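Enzyme subtilase SubTY from Bacillus sp. TY145 (Bacillus sp., PDB 5FFN) probably hydrolyses peptide bonds in proteins as a calcium-binding serine endopeptidase of the subtilase family. Local coordinates at residues A145-S148 with L149-S152; A216-Y219 with I220-R224; S270-H273 with S274-R277. One frame throughout, in Å; residues are numbered along the deposited sequence. Where two conformers were deposited one is given.

Contact 1: A145-S148 with L149-S152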
ATOM      1  N   ALA A 145       3.892  -2.128 -14.942  1.00 12.49           N
ATOM      2  CA  ALA A 145       3.637  -3.313 -15.750  1.00 11.45           C
ATOM      3  C   ALA A 145       3.317  -4.513 -14.834  1.00 11.82           C
ATOM      4  O   ALA A 145       3.837  -4.637 -13.744  1.00 11.72           O
ATOM      5  CB  ALA A 145       4.866  -3.623 -16.574  1.00 12.29           C
ATOM      6  N   LYS A 146       2.509  -5.444 -15.324  1.00 11.45           N
ATOM      7  CA  LYS A 146       2.331  -6.706 -14.616  1.00 11.29           C
ATOM      8  C   LYS A 146       3.646  -7.509 -14.653  1.00  9.87           C
ATOM      9  O   LYS A 146       4.280  -7.663 -15.719  1.00 10.98           O
ATOM     10  CB  LYS A 146       1.186  -7.481 -15.255  1.00 10.87           C
ATOM     11  CG  LYS A 146       0.964  -8.861 -14.737  1.00 12.97           C
ATOM     12  CD  LYS A 146      -0.281  -9.525 -15.344  1.00 13.50           C
ATOM     13  CE  LYS A 146      -0.488 -10.890 -14.805  1.00 17.00           C
ATOM     14  NZ  LYS A 146      -1.699 -11.508 -15.414  1.00 17.05           N
ATOM     15  N   ASP A 147       4.026  -8.007 -13.489  1.00 10.65           N
ATOM     16  CA  ASP A 147       5.174  -8.919 -13.260  1.00 10.45           C
ATOM     17  C   ASP A 147       4.547 -10.301 -12.958  1.00 11.17           C
ATOM     18  O   ASP A 147       3.922 -10.511 -11.912  1.00  8.94           O
ATOM     19  CB  ASP A 147       6.027  -8.411 -12.088  1.00 10.90           C
ATOM     20  CG  ASP A 147       7.153  -9.337 -11.703  1.00 11.23           C
ATOM     21  OD1 ASP A 147       6.996 -10.591 -11.705  1.00 11.44           O
ATOM     22  OD2 ASP A 147       8.225  -8.819 -11.368  1.00 10.64           O
ATOM     23  N   SER A 148       4.727 -11.238 -13.885  1.00 10.34           N
ATOM     24  CA  SER A 148       4.120 -12.571 -13.719  1.00 11.25           C
ATOM     25  C   SER A 148       4.727 -13.450 -12.614  1.00 11.36           C
ATOM     26  O   SER A 148       4.061 -14.413 -12.154  1.00 10.28           O
ATOM     27  CB  SER A 148       4.063 -13.308 -15.045  1.00 11.80           C
ATOM     28  OG  SER A 148       3.100 -12.735 -15.923  1.00 11.89           O
ATOM     29  N   LEU A 149       5.985 -13.183 -12.236  1.00  9.48           N
ATOM     30  CA  LEU A 149       6.620 -13.945 -11.186  1.00 10.50           C
ATOM     31  C   LEU A 149       5.895 -13.586  -9.874  1.00 10.12           C
ATOM     32  O   LEU A 149       5.488 -14.425  -9.089  1.00 10.69           O
ATOM     33  CB  LEU A 149       8.106 -13.626 -11.065  1.00 11.02           C
ATOM     34  CG  LEU A 149       8.831 -14.456  -9.989  1.00 13.05           C
ATOM     35  CD1 LEU A 149       8.710 -15.983 -10.305  1.00 14.68           C
ATOM     36  CD2 LEU A 149      10.258 -14.007  -9.809  1.00 14.17           C
ATOM     37  N   ILE A 150       5.740 -12.305  -9.643  1.00  9.22           N
ATOM     38  CA  ILE A 150       4.977 -11.827  -8.487  1.00  9.17           C
ATOM     39  C   ILE A 150       3.519 -12.342  -8.562  1.00  7.88           C
ATOM     40  O   ILE A 150       2.945 -12.765  -7.526  1.00  8.63           O
ATOM     41  CB  ILE A 150       5.084 -10.293  -8.361  1.00  8.77           C
ATOM     42  CG1 ILE A 150       6.478  -9.937  -7.871  1.00  9.32           C
ATOM     43  CG2 ILE A 150       4.015  -9.712  -7.381  1.00 11.62           C
ATOM     44  CD1 ILE A 150       6.770  -8.452  -7.821  1.00 10.63           C
ATOM     45  N   ALA A 151       2.940 -12.324  -9.742  1.00  8.65           N
ATOM     46  CA  ALA A 151       1.547 -12.762  -9.934  1.00  9.24           C
ATOM     47  C   ALA A 151       1.390 -14.234  -9.569  1.00  9.64           C
ATOM     48  O   ALA A 151       0.423 -14.620  -8.880  1.00  9.61           O
ATOM     49  CB  ALA A 151       1.099 -12.540 -11.395  1.00  9.63           C
ATOM     50  N   SER A 152       2.360 -15.062 -10.009  1.00 10.41           N
ATOM     51  CA  SER A 152       2.364 -16.474  -9.644  1.00 11.26           C
ATOM     52  C   SER A 152       2.367 -16.665  -8.112  1.00 10.99           C
ATOM     53  O   SER A 152       1.599 -17.508  -7.562  1.00 10.98           O
ATOM     54  CB  SER A 152       3.564 -17.177 -10.268  1.00 10.67           C
ATOM     55  OG  SER A 152       3.633 -18.534  -9.842  1.00 13.20           O
TER

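Contact 2: A216-Y219 with I220-R224. With CA (calcium ion), chain C.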
ATOM      1  N   ALA A 216     -15.115  -1.356 -15.205  1.00 15.09           N
ATOM      2  CA  ALA A 216     -15.659  -0.811 -13.967  1.00 16.50           C
ATOM      3  C   ALA A 216     -17.161  -0.636 -14.112  1.00 17.88           C
ATOM      4  O   ALA A 216     -17.616  -0.211 -15.177  1.00 20.97           O
ATOM      5  CB  ALA A 216     -15.021   0.555 -13.634  1.00 16.31           C
ATOM      6  N   GLY A 217     -17.907  -0.914 -13.059  1.00 17.61           N
ATOM      7  CA  GLY A 217     -19.352  -0.717 -13.043  1.00 17.91           C
ATOM      8  C   GLY A 217     -20.112  -1.985 -12.694  1.00 18.51           C
ATOM      9  O   GLY A 217     -21.304  -1.924 -12.289  1.00 19.68           O
ATOM     10  N   ASP A 218     -19.451  -3.133 -12.794  1.00 17.76           N
ATOM     11  CA  ASP A 218     -20.124  -4.406 -12.604  1.00 17.14           C
ATOM     12  C   ASP A 218     -20.063  -5.002 -11.186  1.00 16.05           C
ATOM     13  O   ASP A 218     -20.764  -5.963 -10.880  1.00 16.17           O
ATOM     14  CB  ASP A 218     -19.639  -5.384 -13.664  1.00 17.48           C
ATOM     15  CG  ASP A 218     -18.151  -5.665 -13.589  1.00 19.65           C
ATOM     16  OD1 ASP A 218     -17.414  -5.001 -12.810  1.00 17.90           O
ATOM     17  OD2 ASP A 218     -17.718  -6.531 -14.370  1.00 20.27           O
ATOM     18  N   TYR A 219     -19.326  -4.359 -10.285  1.00 15.48           N
ATOM     19  CA  TYR A 219     -19.064  -4.903  -8.951  1.00 14.34           C
ATOM     20  C   TYR A 219     -18.511  -6.362  -9.010  1.00 13.83           C
ATOM     21  O   TYR A 219     -18.737  -7.152  -8.096  1.00 14.45           O
ATOM     22  CB  TYR A 219     -20.312  -4.822  -8.066  1.00 15.14           C
ATOM     23  CG  TYR A 219     -20.670  -3.417  -7.624  1.00 15.08           C
ATOM     24  CD1 TYR A 219     -19.852  -2.711  -6.770  1.00 14.30           C
ATOM     25  CD2 TYR A 219     -21.837  -2.820  -8.059  1.00 19.87           C
ATOM     26  CE1 TYR A 219     -20.174  -1.428  -6.352  1.00 13.61           C
ATOM     27  CE2 TYR A 219     -22.181  -1.562  -7.641  1.00 19.40           C
ATOM     28  CZ  TYR A 219     -21.353  -0.863  -6.804  1.00 18.38           C
ATOM     29  OH  TYR A 219     -21.786   0.371  -6.400  1.00 18.01           O
ATOM     30  N   ILE A 220     -17.733  -6.648 -10.048  1.00 13.78           N
ATOM     31  CA  ILE A 220     -17.006  -7.887 -10.182  1.00 15.32           C
ATOM     32  C   ILE A 220     -15.564  -7.523 -10.538  1.00 13.72           C
ATOM     33  O   ILE A 220     -15.306  -6.794 -11.484  1.00 12.94           O
ATOM     34  CB  ILE A 220     -17.596  -8.814 -11.253  1.00 16.00           C
ATOM     35  CG1 ILE A 220     -19.024  -9.213 -10.866  1.00 20.31           C
ATOM     36  CG2 ILE A 220     -16.726 -10.086 -11.404  1.00 18.15           C
ATOM     37  CD1 ILE A 220     -19.780  -9.810 -12.015  1.00 22.51           C
ATOM     38  N   ILE A 221     -14.624  -8.063  -9.762  1.00 14.60           N
ATOM     39  CA  ILE A 221     -13.218  -7.702  -9.945  1.00 14.01           C
ATOM     40  C   ILE A 221     -12.611  -8.529 -11.092  1.00 14.35           C
ATOM     41  O   ILE A 221     -12.570  -9.788 -11.012  1.00 14.41           O
ATOM     42  CB  ILE A 221     -12.418  -7.922  -8.625  1.00 13.51           C
ATOM     43  CG1 ILE A 221     -12.879  -6.950  -7.541  1.00 13.99           C
ATOM     44  CG2 ILE A 221     -10.937  -7.813  -8.873  1.00 14.09           C
ATOM     45  CD1 ILE A 221     -12.720  -5.479  -7.877  1.00 13.28           C
ATOM     46  N   GLN A 222     -12.173  -7.821 -12.137  1.00 13.64           N
ATOM     47  CA  GLN A 222     -11.274  -8.324 -13.178  1.00 14.33           C
ATOM     48  C   GLN A 222      -9.883  -7.730 -12.959  1.00 14.27           C
ATOM     49  O   GLN A 222      -9.672  -6.856 -12.106  1.00 12.33           O
ATOM     50  CB  GLN A 222     -11.793  -7.998 -14.596  1.00 15.87           C
ATOM     51  CG  GLN A 222     -13.112  -8.718 -14.978  1.00 18.46           C
ATOM     52  CD  GLN A 222     -14.392  -7.997 -14.541  1.00 20.59           C
ATOM     53  OE1 GLN A 222     -14.451  -6.766 -14.470  1.00 21.46           O
ATOM     54  NE2 GLN A 222     -15.438  -8.783 -14.265  1.00 22.91           N
ATOM     55  N   GLU A 223      -8.909  -8.273 -13.677  1.00 13.96           N
ATOM     56  CA  GLU A 223      -7.594  -7.661 -13.714  1.00 14.06           C
ATOM     57  C   GLU A 223      -7.726  -6.191 -14.154  1.00 12.55           C
ATOM     58  O   GLU A 223      -8.529  -5.876 -15.041  1.00 13.34           O
ATOM     59  CB  GLU A 223      -6.691  -8.442 -14.651  1.00 14.73           C
ATOM     60  CG  GLU A 223      -5.255  -8.055 -14.578  1.00 16.31           C
ATOM     61  CD  GLU A 223      -4.360  -9.078 -15.278  1.00 17.38           C
ATOM     62  OE1 GLU A 223      -3.806  -9.974 -14.625  1.00 18.24           O
ATOM     63  OE2 GLU A 223      -4.237  -8.937 -16.485  1.00 20.53           O
ATOM     64  N   ARG A 224      -6.985  -5.307 -13.464  1.00 11.32           N
ATOM     65  CA  ARG A 224      -6.920  -3.848 -13.725  1.00 11.46           C
ATOM     66  C   ARG A 224      -8.142  -3.104 -13.121  1.00 11.10           C
ATOM     67  O   ARG A 224      -8.372  -1.937 -13.428  1.00 12.52           O
ATOM     68  CB  ARG A 224      -6.743  -3.514 -15.211  1.00 12.53           C
ATOM     69  CG  ARG A 224      -5.571  -4.218 -15.901  1.00 15.55           C
ATOM     70  CD  ARG A 224      -5.366  -3.638 -17.310  1.00 18.72           C
ATOM     71  NE  ARG A 224      -4.762  -2.312 -17.257  1.00 18.79           N
ATOM     72  CZ  ARG A 224      -3.453  -2.091 -17.166  1.00 21.75           C
ATOM     73  NH1 ARG A 224      -2.579  -3.089 -17.139  1.00 21.50           N
ATOM     74  NH2 ARG A 224      -3.005  -0.849 -17.087  1.00 19.86           N
TER
HETATM   75 CA    CA C 401     -15.111  -5.092 -12.908  1.00 13.81          CA
HETATM   76  O   HOH W   1     -15.263  -3.534 -11.203  1.00 11.14           O

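Contact 3: S270-H273 with S274-R277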
ATOM      1  N   SER A 270     -14.358 -17.221  12.255  1.00 19.39           N
ATOM      2  CA  SER A 270     -14.874 -18.316  11.419  1.00 19.18           C
ATOM      3  C   SER A 270     -14.775 -18.002   9.926  1.00 17.37           C
ATOM      4  O   SER A 270     -14.927 -18.885   9.082  1.00 19.46           O
ATOM      5  CB  SER A 270     -16.322 -18.636  11.777  0.50 19.38           C
ATOM      6  OG  SER A 270     -17.144 -17.478  11.725  0.50 19.28           O
ATOM      7  N   LEU A 271     -14.480 -16.758   9.583  1.00 15.78           N
ATOM      8  CA  LEU A 271     -14.333 -16.364   8.170  1.00 13.71           C
ATOM      9  C   LEU A 271     -13.049 -16.918   7.520  1.00 12.55           C
ATOM     10  O   LEU A 271     -11.966 -16.977   8.153  1.00 11.85           O
ATOM     11  CB  LEU A 271     -14.271 -14.846   8.021  1.00 14.97           C
ATOM     12  CG  LEU A 271     -15.384 -13.956   8.531  1.00 15.11           C
ATOM     13  CD1 LEU A 271     -14.985 -12.445   8.316  1.00 16.99           C
ATOM     14  CD2 LEU A 271     -16.692 -14.306   7.851  1.00 19.47           C
ATOM     15  N   SER A 272     -13.184 -17.245   6.245  1.00 12.41           N
ATOM     16  CA  SER A 272     -12.064 -17.474   5.368  1.00 11.81           C
ATOM     17  C   SER A 272     -11.612 -16.124   4.793  1.00 11.59           C
ATOM     18  O   SER A 272     -12.336 -15.088   4.864  1.00  9.55           O
ATOM     19  CB  SER A 272     -12.461 -18.417   4.218  1.00 12.48           C
ATOM     20  OG  SER A 272     -13.440 -17.809   3.351  1.00 11.22           O
ATOM     21  N   HIS A 273     -10.431 -16.157   4.181  1.00 10.96           N
ATOM     22  CA  HIS A 273      -9.893 -14.960   3.544  1.00 11.74           C
ATOM     23  C   HIS A 273     -10.828 -14.394   2.459  1.00 11.38           C
ATOM     24  O   HIS A 273     -10.941 -13.151   2.294  1.00 10.43           O
ATOM     25  CB  HIS A 273      -8.483 -15.241   3.027  1.00 12.80           C
ATOM     26  CG  HIS A 273      -8.430 -16.008   1.749  1.00 12.25           C
ATOM     27  ND1 HIS A 273      -9.099 -17.191   1.565  1.00 11.44           N
ATOM     28  CD2 HIS A 273      -7.731 -15.784   0.607  1.00 14.42           C
ATOM     29  CE1 HIS A 273      -8.885 -17.612   0.325  1.00 13.52           C
ATOM     30  NE2 HIS A 273      -8.029 -16.793  -0.263  1.00 11.91           N
ATOM     31  N   SER A 274     -11.455 -15.268   1.671  1.00 10.87           N
ATOM     32  CA  SER A 274     -12.338 -14.780   0.596  1.00 10.42           C
ATOM     33  C   SER A 274     -13.672 -14.267   1.129  1.00 11.41           C
ATOM     34  O   SER A 274     -14.233 -13.316   0.587  1.00  9.69           O
ATOM     35  CB  SER A 274     -12.552 -15.826  -0.491  1.00 12.45           C
ATOM     36  OG  SER A 274     -13.273 -16.939   0.012  1.00 11.84           O
ATOM     37  N   GLN A 275     -14.177 -14.864   2.208  1.00 10.78           N
ATOM     38  CA  GLN A 275     -15.343 -14.258   2.886  1.00 10.81           C
ATOM     39  C   GLN A 275     -14.997 -12.858   3.463  1.00 10.84           C
ATOM     40  O   GLN A 275     -15.788 -11.928   3.342  1.00  9.82           O
ATOM     41  CB  GLN A 275     -15.853 -15.138   4.031  1.00 11.14           C
ATOM     42  CG  GLN A 275     -16.552 -16.453   3.638  1.00 11.56           C
ATOM     43  CD  GLN A 275     -16.905 -17.238   4.900  1.00 13.20           C
ATOM     44  OE1 GLN A 275     -16.008 -17.641   5.645  1.00 14.22           O
ATOM     45  NE2 GLN A 275     -18.216 -17.414   5.175  1.00 11.92           N
ATOM     46  N   LEU A 276     -13.784 -12.745   4.018  1.00  9.84           N
ATOM     47  CA  LEU A 276     -13.270 -11.465   4.542  1.00 10.29           C
ATOM     48  C   LEU A 276     -13.205 -10.441   3.388  1.00 10.97           C
ATOM     49  O   LEU A 276     -13.645  -9.294   3.526  1.00 10.44           O
ATOM     50  CB  LEU A 276     -11.908 -11.677   5.218  1.00 10.12           C
ATOM     51  CG  LEU A 276     -11.184 -10.411   5.671  1.00  8.98           C
ATOM     52  CD1 LEU A 276     -12.013  -9.664   6.672  1.00  8.64           C
ATOM     53  CD2 LEU A 276      -9.838 -10.782   6.226  1.00 10.94           C
ATOM     54  N   ARG A 277     -12.662 -10.860   2.255  1.00  9.14           N
ATOM     55  CA  ARG A 277     -12.554  -9.999   1.086  1.00 11.25           C
ATOM     56  C   ARG A 277     -13.931  -9.546   0.620  1.00 11.39           C
ATOM     57  O   ARG A 277     -14.125  -8.381   0.250  1.00 11.37           O
ATOM     58  CB  ARG A 277     -11.877 -10.747  -0.061  1.00 10.55           C
ATOM     59  CG  ARG A 277     -11.701  -9.912  -1.294  1.00 12.41           C
ATOM     60  CD  ARG A 277     -10.893 -10.597  -2.325  1.00 11.86           C
ATOM     61  NE  ARG A 277     -10.667  -9.749  -3.497  1.00 12.76           N
ATOM     62  CZ  ARG A 277     -10.078 -10.168  -4.613  1.00 13.83           C
ATOM     63  NH1 ARG A 277      -9.696 -11.426  -4.756  1.00 14.23           N
ATOM     64  NH2 ARG A 277      -9.868  -9.323  -5.601  1.00 13.15           N
TER
HETATM   65  O   HOH W   2     -15.082 -20.068   6.450  1.00 17.64           O

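Contact 1: A145-S148 with L149-S152
Asp147 turns its carboxylate back onto the first turn of the helix that follows it, where OD1 takes two backbone N-H groups at once. The bond from Ile150 N to OD1 is nearly straight, 170° at hydrogen over 3.0 Å, and the donor stands 51° out of the carboxylate plane. Leu149 N lies closer to OD1, at 2.8 Å, but its N-H points poorly and the bond is weak. With CG anti to the backbone N (chi1 175°), the carboxylate swings toward the helix start and OD1 meets both N-H groups, while its other oxygen, OD2, bonds to Ser114 OG at the start of helix 114-131. This is a side-chain N-cap on helix 148-159, which follows strand 134-142 of the central subtilase sheet, and the negative group would probably be favoured by the positive end of the helix dipole.

Main-chain bonds continue the turn: Ala151 N reaches Asp147 O at 3.0 Å, and Ser152 N reaches Ser148 O at 2.8 Å, starting the regular i to i+4 pattern.

The remaining side-chain contacts are van der Waals touches. The side chains of Asp147 and Ile150 cross at about a right angle, with Ile150 CD1 3.9 Å from Asp147 OD2, and beyond this Ile150 packs on Ile117 and Ile121 of helix 114-131. Lys146 stretches its fully extended chain past the cap, bringing CE into apolar contact 4.1 Å from Ala151 CB; its NZ forms a salt bridge with Glu223. Lys146 and Ala151 both also touch Leu184, a residue of the sodium site.

Contact 2: A216-Y219 with I220-R224
A calcium site in the loop between strands 201-204 and 228-231 draws Asp218, Ile220 and Gln222 round one ion. Asp218 OD1 lies 2.3 Å from the calcium, Ile220 O lies 2.2 Å from the calcium and Gln222 OE1 lies 2.4 Å from the calcium. A carboxylate, a main-chain carbonyl and a side-chain amide thus supply three oxygens from alternate residues, and one water joins them. Thr215 O and Asp225 OD2 complete the protein ligands from just before and just after this part of the loop.

The two oxygens of Asp218 divide the work. Besides holding the metal, OD1 accepts a weak but fairly straight bond from Ile220 N at 3.2 Å, so the residue whose carbonyl binds the ion is also tied through its amide to a first-shell carboxylate. OD2 receives Gln222 NE2 at 3.2 Å on its syn side, with the donor 25° out of the carboxylate plane.

Such a loop wrapped round calcium is a recurrent feature of subtilases, whose bound ions commonly stabilise surface loops. Asp218 and Gln222 approach from opposite directions, their carboxylate and amide planes 49° apart. Gln222 is bent about its CB-CG bond (chi2 86°), which brings its amide back to the ion with OE1 on the metal and NE2 on Asp218; this pairing probably fixes which end of the amide faces the calcium. The negative charge of Asp218 is probably offset in large part by the ion. Gly217 N and Tyr219 N both donate to Asp299 OD2, fastening the turn around Asp218, while the Tyr219 ring makes a cation-pi contact with Lys285.

Contact 3: S270-H273 with S274-R277
Ser274, the first residue of 274-277, lies against the His273 ring: its CB is 4.1 Å above the ring plane, displaced toward the rim. The imidazole is folded back there because CG sits between the backbone N and the carbonyl carbon (chi1 78°). The ring also meets that of Tyr158, their planes at about 60°, and touches Trp265 of helix 250-267. A glycine at His273 would probably leave Tyr158 and Trp265 without this packing partner and open a gap beside the first turn.

Gln275 carries the reciprocal half of a capping box. Its backbone N donates to Ser272 OG at 3.2 Å, and its OE1 accepts Ser272 N at 2.9 Å. The latter bond is straight, 164° at hydrogen, and arrives in the plane of the amide on a lone pair of OE1. Ser272 OG adds a weak hydrogen bond to OE1, and a water gives one hydrogen to OE1 and another to Ser270 O. Along the aliphatic part of the glutamine, Leu271 CD2 comes to 4.0 Å from its CB.

Leu276 N donates to Ser272 O at 2.9 Å, and Leu276 CD1 lies 4.4 Å from Leu271 CD1, a loose apolar touch. Its side chain also packs on Ala261, Ile264 and Trp265. Arg277 closes the turn, its N bonded to His273 O at 2.9 Å, while its extended side chain leads away to a salt bridge with Glu227.

At the start of helix 273-286 the box thus gives the Gln275 N-H a serine oxygen in place of a carbonyl one turn back; since neither capping side chain is charged, the cap would probably depend little on pH.

Along the chain the three contacts come in series, all within the subtilase fold. Contacts 1 and 3 are helix starts, at helices 148-159 and 273-286, with centres 24 Å apart and nearest atoms about 11 Å apart. Contact 2, a calcium loop between strands 201-204 and 228-231 of the main sheet, lies 19 Å from each, centre to centre, and touches both. Lys146 NZ of contact 1 meets Glu223 OE1 of contact 2 in a 2.7 Å salt bridge, while Ile221 CG2 of contact 2 packs 3.8 Å from Arg277 NH2 of contact 3. The metal-bound loop thus connects two capped helices that are distant in sequence.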